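Local structure of CheC, inhibitor of MCP methylation / FliN fusion protein (Thermotoga maritima, 4HYN) at residues V63-G68 with I130-S135. The protein is a flagellar rotor protein of the CheC phosphatase family, probably removing the phosphoryl group from the chemotaxis response regulator CheY. Numbering follows the deposited sequence.
Sequences VEYTEG and ITINIS
The ring of Y65 turns one long edge to the strand opposite: I134 CG2 reaches that edge near the ring plane, 3.3 Å from Y65 CE2, and the carbonyl oxygen of N133 lies in the plane at the same edge. I132 comes in obliquely, its CG2 3.6 Å from Y65 CD2, so two isoleucine methyls touch the CD2-CE2 side of the ring, of which I134's lies near the ring plane. In I134 the branch that touches, CG2, sits anti to the carbonyl carbon; Y65 and I134 form a non-hydrogen-bonded antiparallel pair, so their side chains leave the same face of the sheet and lie side by side. V63 extends this apolar row, bringing CG1 to 3.9 Å from the same I134 methyl. Helix 103-128 touches V63, I132 and I134 through M117, L124 and A121 respectively, while L187 of helix 185-200 touches Y65. This is the layered plan of a CheC-like α/β domain, in which helices pack on an antiparallel sheet; here strand 57-66 pairs with 133-143, an outermost strand of that sheet. T66 and N133 form the adjoining hydrogen-bonded pair, whose N133 N to T66 O bond (3.0 Å) is nearly straight at 167°, whereas T66 N approaches N133 O tilted 26° from the carbonyl plane. On the face away from Y65, T66 CG2 meets N133 CB at 3.4 Å. T66 OG1, anti to its own nitrogen at chi1 159°, donates to the anti lone pair of E67 OE1 and helps fix the carboxylate. At the V63 end of the pairing, S135 grips E64 twice: its backbone nitrogen binds E64 O, and its hydroxyl OG accepts from E64 N at 2.9 Å, a side chain thus replacing the usual carbonyl.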
ATOM      1  N   VAL A  63      -8.196  -1.581  -1.831  1.00 18.54           N
ATOM      2  CA  VAL A  63      -8.964  -2.435  -0.958  1.00 19.23           C
ATOM      3  C   VAL A  63      -9.888  -1.546  -0.108  1.00 20.50           C
ATOM      4  O   VAL A  63      -9.529  -0.429   0.279  1.00 19.47           O
ATOM      5  CB  VAL A  63      -7.989  -3.300  -0.103  1.00 20.17           C
ATOM      6  CG1 VAL A  63      -7.948  -2.851   1.347  1.00 17.92           C
ATOM      7  CG2 VAL A  63      -8.321  -4.770  -0.253  1.00 20.08           C
ATOM      8  N   GLU A  64     -11.109  -2.012   0.108  1.00 22.22           N
ATOM      9  CA  GLU A  64     -12.077  -1.258   0.890  1.00 24.40           C
ATOM     10  C   GLU A  64     -12.140  -1.795   2.315  1.00 25.10           C
ATOM     11  O   GLU A  64     -12.294  -2.999   2.527  1.00 24.13           O
ATOM     12  CB  GLU A  64     -13.452  -1.354   0.236  1.00 26.51           C
ATOM     13  CG  GLU A  64     -14.471  -0.366   0.754  1.00 30.86           C
ATOM     14  CD  GLU A  64     -14.247   1.029   0.221  1.00 34.25           C
ATOM     15  OE1 GLU A  64     -14.255   1.987   1.032  1.00 33.59           O
ATOM     16  OE2 GLU A  64     -14.074   1.161  -1.014  1.00 35.74           O
ATOM     17  N   TYR A  65     -11.992  -0.896   3.285  1.00 26.65           N
ATOM     18  CA  TYR A  65     -12.044  -1.261   4.699  1.00 28.87           C
ATOM     19  C   TYR A  65     -13.467  -1.248   5.241  1.00 29.74           C
ATOM     20  O   TYR A  65     -14.230  -0.317   4.987  1.00 31.18           O
ATOM     21  CB  TYR A  65     -11.182  -0.315   5.535  1.00 28.78           C
ATOM     22  CG  TYR A  65      -9.704  -0.631   5.525  1.00 29.96           C
ATOM     23  CD1 TYR A  65      -8.760   0.391   5.551  1.00 31.04           C
ATOM     24  CD2 TYR A  65      -9.249  -1.946   5.529  1.00 29.60           C
ATOM     25  CE1 TYR A  65      -7.402   0.119   5.583  1.00 32.08           C
ATOM     26  CE2 TYR A  65      -7.887  -2.231   5.562  1.00 31.89           C
ATOM     27  CZ  TYR A  65      -6.970  -1.191   5.589  1.00 33.46           C
ATOM     28  OH  TYR A  65      -5.619  -1.454   5.607  1.00 37.84           O
ATOM     29  N   THR A  66     -13.808  -2.273   6.015  1.00 31.60           N
ATOM     30  CA  THR A  66     -15.137  -2.390   6.604  1.00 34.19           C
ATOM     31  C   THR A  66     -15.078  -2.776   8.089  1.00 34.35           C
ATOM     32  O   THR A  66     -14.165  -3.485   8.514  1.00 33.85           O
ATOM     33  CB  THR A  66     -16.032  -3.381   5.784  1.00 35.59           C
ATOM     34  OG1 THR A  66     -17.105  -3.866   6.601  1.00 38.43           O
ATOM     35  CG2 THR A  66     -15.223  -4.551   5.243  1.00 35.13           C
ATOM     36  N   GLU A  67     -16.052  -2.281   8.859  1.00 35.27           N
ATOM     37  CA  GLU A  67     -16.185  -2.510  10.309  1.00 36.57           C
ATOM     38  C   GLU A  67     -14.882  -2.412  11.093  1.00 35.63           C
ATOM     39  O   GLU A  67     -14.059  -3.324  11.076  1.00 37.58           O
ATOM     40  CB  GLU A  67     -16.903  -3.832  10.605  1.00 40.09           C
ATOM     41  CG  GLU A  67     -16.236  -5.076  10.062  1.00 44.37           C
ATOM     42  CD  GLU A  67     -17.247  -6.098   9.587  1.00 50.07           C
ATOM     43  OE1 GLU A  67     -17.581  -6.092   8.379  1.00 51.24           O
ATOM     44  OE2 GLU A  67     -17.711  -6.906  10.421  1.00 52.89           O
ATOM     45  N   GLY A  68     -14.724  -1.318  11.822  1.00 33.52           N
ATOM     46  CA  GLY A  68     -13.498  -1.106  12.572  1.00 31.45           C
ATOM     47  C   GLY A  68     -12.875   0.106  11.922  1.00 29.74           C
ATOM     48  O   GLY A  68     -12.573   1.099  12.583  1.00 29.75           O
ATOM     49  N   ILE A 130      -8.904  -4.376  17.168  1.00 20.14           N
ATOM     50  CA  ILE A 130     -10.206  -4.266  16.545  1.00 22.51           C
ATOM     51  C   ILE A 130     -10.212  -5.067  15.249  1.00 22.58           C
ATOM     52  O   ILE A 130      -9.194  -5.171  14.579  1.00 23.94           O
ATOM     53  CB  ILE A 130     -10.543  -2.780  16.266  1.00 24.69           C
ATOM     54  CG1 ILE A 130     -11.990  -2.642  15.787  1.00 27.47           C
ATOM     55  CG2 ILE A 130      -9.568  -2.187  15.264  1.00 25.14           C
ATOM     56  CD1 ILE A 130     -13.023  -3.029  16.841  1.00 30.04           C
ATOM     57  N   THR A 131     -11.343  -5.674  14.925  1.00 23.59           N
ATOM     58  CA  THR A 131     -11.458  -6.465  13.706  1.00 24.58           C
ATOM     59  C   THR A 131     -11.698  -5.578  12.489  1.00 24.12           C
ATOM     60  O   THR A 131     -12.638  -4.788  12.445  1.00 22.56           O
ATOM     61  CB  THR A 131     -12.581  -7.531  13.828  1.00 25.56           C
ATOM     62  OG1 THR A 131     -12.116  -8.608  14.650  1.00 29.47           O
ATOM     63  CG2 THR A 131     -12.977  -8.088  12.464  1.00 27.07           C
ATOM     64  N   ILE A 132     -10.808  -5.695  11.515  1.00 24.89           N
ATOM     65  CA  ILE A 132     -10.914  -4.921  10.290  1.00 25.70           C
ATOM     66  C   ILE A 132     -11.051  -5.880   9.111  1.00 25.36           C
ATOM     67  O   ILE A 132     -10.256  -6.805   8.955  1.00 26.02           O
ATOM     68  CB  ILE A 132      -9.679  -4.023  10.091  1.00 24.17           C
ATOM     69  CG1 ILE A 132      -9.507  -3.103  11.299  1.00 25.78           C
ATOM     70  CG2 ILE A 132      -9.835  -3.187   8.836  1.00 24.15           C
ATOM     71  CD1 ILE A 132      -8.168  -2.382  11.343  1.00 27.07           C
ATOM     72  N   ASN A 133     -12.098  -5.691   8.320  1.00 24.99           N
ATOM     73  CA  ASN A 133     -12.320  -6.534   7.154  1.00 25.95           C
ATOM     74  C   ASN A 133     -11.967  -5.809   5.852  1.00 25.41           C
ATOM     75  O   ASN A 133     -12.079  -4.586   5.755  1.00 24.72           O
ATOM     76  CB  ASN A 133     -13.770  -7.020   7.120  1.00 27.43           C
ATOM     77  CG  ASN A 133     -14.089  -7.986   8.253  1.00 31.25           C
ATOM     78  OD1 ASN A 133     -15.123  -7.870   8.910  1.00 32.22           O
ATOM     79  ND2 ASN A 133     -13.190  -8.945   8.489  1.00 30.63           N
ATOM     80  N   ILE A 134     -11.509  -6.565   4.862  1.00 25.05           N
ATOM     81  CA  ILE A 134     -11.159  -5.986   3.571  1.00 24.22           C
ATOM     82  C   ILE A 134     -11.839  -6.697   2.410  1.00 23.63           C
ATOM     83  O   ILE A 134     -12.061  -7.908   2.445  1.00 22.84           O
ATOM     84  CB  ILE A 134      -9.627  -5.992   3.306  1.00 24.24           C
ATOM     85  CG1 ILE A 134      -9.080  -7.419   3.298  1.00 24.94           C
ATOM     86  CG2 ILE A 134      -8.899  -5.167   4.342  1.00 25.03           C
ATOM     87  CD1 ILE A 134      -7.638  -7.514   2.805  1.00 23.99           C
ATOM     88  N   SER A 135     -12.211  -5.916   1.403  1.00 23.24           N
ATOM     89  CA  SER A 135     -12.822  -6.450   0.197  1.00 22.95           C
ATOM     90  C   SER A 135     -11.683  -7.055  -0.631  1.00 23.79           C
ATOM     91  O   SER A 135     -10.507  -6.794  -0.355  1.00 23.60           O
ATOM     92  CB  SER A 135     -13.507  -5.323  -0.588  1.00 23.11           C
ATOM     93  OG  SER A 135     -12.610  -4.265  -0.895  1.00 19.31           O
TER